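PDB 3RDR: N-acetylmuramoyl-L-alanine amidase XlyA from Bacillus subtilis, which hydrolyses the amide link between N-acetylmuramoyl residues and L-amino acids in cell-wall glycopeptides, here represented by its zinc-binding catalytic domain. Local coordinates for residues T30-A35 with V131-W136. Sequence-based numbering, arbitrary orientation.
With ZN (zinc ion), chain B.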
loop_
_atom_site.group_PDB
_atom_site.type_symbol
_atom_site.label_atom_id
_atom_site.label_comp_id
_atom_site.label_asym_id
_atom_site.label_seq_id
_atom_site.Cartn_x
_atom_site.Cartn_y
_atom_site.Cartn_z
ATOM N N THR A 30 -4.840 3.119 3.239
ATOM C CA THR A 30 -5.566 2.486 2.145
ATOM C C THR A 30 -4.908 1.179 1.692
ATOM O O THR A 30 -3.732 1.153 1.335
ATOM C CB THR A 30 -5.674 3.457 0.954
ATOM O OG1 THR A 30 -6.306 4.670 1.394
ATOM C CG2 THR A 30 -6.504 2.850 -0.174
ATOM N N VAL A 31 -5.683 0.098 1.694
ATOM C CA VAL A 31 -5.175 -1.226 1.316
ATOM C C VAL A 31 -5.515 -1.650 -0.107
ATOM O O VAL A 31 -6.648 -1.489 -0.556
ATOM C CB VAL A 31 -5.713 -2.302 2.286
ATOM C CG1 VAL A 31 -5.138 -3.673 1.930
ATOM C CG2 VAL A 31 -5.362 -1.923 3.715
ATOM N N HIS A 32 -4.520 -2.205 -0.799
ATOM C CA HIS A 32 -4.667 -2.675 -2.176
ATOM C C HIS A 32 -4.153 -4.113 -2.301
ATOM O O HIS A 32 -3.508 -4.639 -1.395
ATOM C CB HIS A 32 -3.814 -1.838 -3.146
ATOM C CG HIS A 32 -4.042 -0.359 -3.079
ATOM N ND1 HIS A 32 -4.788 0.321 -4.017
ATOM C CD2 HIS A 32 -3.555 0.582 -2.234
ATOM C CE1 HIS A 32 -4.748 1.616 -3.759
ATOM N NE2 HIS A 32 -4.006 1.801 -2.682
ATOM N N ASN A 33 -4.433 -4.723 -3.447
ATOM C CA ASN A 33 -3.955 -6.062 -3.795
ATOM C C ASN A 33 -3.442 -5.827 -5.214
ATOM O O ASN A 33 -4.153 -5.252 -6.031
ATOM C CB ASN A 33 -5.094 -7.094 -3.806
ATOM C CG ASN A 33 -5.400 -7.659 -2.419
ATOM O OD1 ASN A 33 -6.357 -8.413 -2.246
ATOM N ND2 ASN A 33 -4.584 -7.303 -1.431
ATOM N N THR A 34 -2.218 -6.256 -5.504
ATOM C CA THR A 34 -1.619 -6.034 -6.822
ATOM C C THR A 34 -2.336 -6.666 -8.018
ATOM O O THR A 34 -2.205 -6.174 -9.144
ATOM C CB THR A 34 -0.163 -6.527 -6.862
ATOM O OG1 THR A 34 -0.142 -7.949 -6.687
ATOM C CG2 THR A 34 0.663 -5.872 -5.755
ATOM N N ALA A 35 -3.085 -7.743 -7.780
ATOM C CA ALA A 35 -3.781 -8.456 -8.855
ATOM C C ALA A 35 -2.748 -8.960 -9.872
ATOM O O ALA A 35 -3.019 -9.069 -11.073
ATOM C CB ALA A 35 -4.807 -7.538 -9.543
ATOM N N VAL A 131 -8.943 1.731 5.472
ATOM C CA VAL A 131 -9.926 1.450 4.438
ATOM C C VAL A 131 -9.397 0.783 3.178
ATOM O O VAL A 131 -8.193 0.780 2.910
ATOM C CB VAL A 131 -10.627 2.751 3.992
ATOM C CG1 VAL A 131 -11.295 3.426 5.181
ATOM C CG2 VAL A 131 -9.609 3.683 3.348
ATOM N N PRO A 132 -10.309 0.199 2.384
ATOM C CA PRO A 132 -9.934 -0.465 1.137
ATOM C C PRO A 132 -9.947 0.587 0.040
ATOM O O PRO A 132 -10.655 1.592 0.150
ATOM C CB PRO A 132 -11.046 -1.489 0.949
ATOM C CG PRO A 132 -12.248 -0.742 1.472
ATOM C CD PRO A 132 -11.709 -0.105 2.742
ATOM N N HIS A 133 -9.163 0.365 -1.008
ATOM C CA HIS A 133 -9.125 1.290 -2.128
ATOM C C HIS A 133 -10.560 1.593 -2.559
ATOM O O HIS A 133 -10.898 2.730 -2.892
ATOM C CB HIS A 133 -8.344 0.663 -3.292
ATOM C CG HIS A 133 -8.311 1.507 -4.530
ATOM N ND1 HIS A 133 -7.686 1.101 -5.689
ATOM C CD2 HIS A 133 -8.823 2.733 -4.794
ATOM C CE1 HIS A 133 -7.811 2.038 -6.610
ATOM N NE2 HIS A 133 -8.498 3.040 -6.093
ATOM N N LYS A 134 -11.403 0.567 -2.536
ATOM C CA LYS A 134 -12.801 0.697 -2.949
ATOM C C LYS A 134 -13.530 1.861 -2.283
ATOM O O LYS A 134 -14.344 2.534 -2.913
ATOM C CB LYS A 134 -13.550 -0.609 -2.663
ATOM C CG LYS A 134 -14.989 -0.616 -3.153
ATOM C CD LYS A 134 -15.630 -1.986 -2.953
ATOM C CE LYS A 134 -17.068 -2.026 -3.485
ATOM N NZ LYS A 134 -17.655 -3.388 -3.310
ATOM N N TYR A 135 -13.234 2.090 -1.011
ATOM C CA TYR A 135 -13.856 3.171 -0.254
ATOM C C TYR A 135 -13.760 4.520 -0.969
ATOM O O TYR A 135 -14.724 5.289 -0.997
ATOM C CB TYR A 135 -13.193 3.278 1.119
ATOM C CG TYR A 135 -13.767 4.360 2.003
ATOM C CD1 TYR A 135 -15.045 4.237 2.552
ATOM C CD2 TYR A 135 -13.028 5.506 2.300
ATOM C CE1 TYR A 135 -15.571 5.231 3.380
ATOM C CE2 TYR A 135 -13.540 6.504 3.125
ATOM C CZ TYR A 135 -14.810 6.361 3.661
ATOM O OH TYR A 135 -15.312 7.341 4.486
ATOM N N TRP A 136 -12.597 4.794 -1.557
ATOM C CA TRP A 136 -12.353 6.058 -2.255
ATOM C C TRP A 136 -12.819 6.110 -3.709
ATOM O O TRP A 136 -13.129 7.183 -4.228
ATOM C CB TRP A 136 -10.854 6.386 -2.249
ATOM C CG TRP A 136 -10.202 6.364 -0.903
ATOM C CD1 TRP A 136 -9.203 5.527 -0.490
ATOM C CD2 TRP A 136 -10.475 7.238 0.198
ATOM N NE1 TRP A 136 -8.832 5.829 0.802
ATOM C CE2 TRP A 136 -9.597 6.875 1.248
ATOM C CE3 TRP A 136 -11.375 8.295 0.400
ATOM C CZ2 TRP A 136 -9.594 7.534 2.484
ATOM C CZ3 TRP A 136 -11.372 8.953 1.633
ATOM C CH2 TRP A 136 -10.485 8.568 2.656
HETATM ZN ZN ZN B . -6.174 -0.555 -5.524
#
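Thr30 meets the indole edge of Trp136 with its hydroxyl and packs its methyl CG2 against His133, 3.6 Å from His133 CA. Trp136 NE1 donates to Thr30 OG1 at 2.8 Å, and the same hydroxyl also hydrogen-bonds Ser92. The threonine's torsion places CG2 anti to the backbone N (chi1 -57° for OG1), turning the methyl toward His133 CA and the oxygen to the tryptophan. Here two parallel strands bring metal ligands together where one of them ends. Val31 N donates to Val131 O at 2.9 Å; the same residue's carbonyl, Val31 O, accepts a longer bond from His133 N at 3.2 Å, so Val31 straddles Pro132 and holds the His133 backbone just after strand 130-132. His32 and His133 then each bind zinc through ND1 at 2.2 Å, their rings oblique at 57°; Cys141 is the third protein ligand. His80 hydrogen-bonds His32 NE2 and probably steadies that ring as a second-shell partner. Within this amidase domain of the T7 lysozyme fold, strand 130-132 forms an edge of the mixed sheet, strand 28-33 lies between it and strand 92-97, and helices 105-122 and 149-154 pack against Val31 on the face away from zinc.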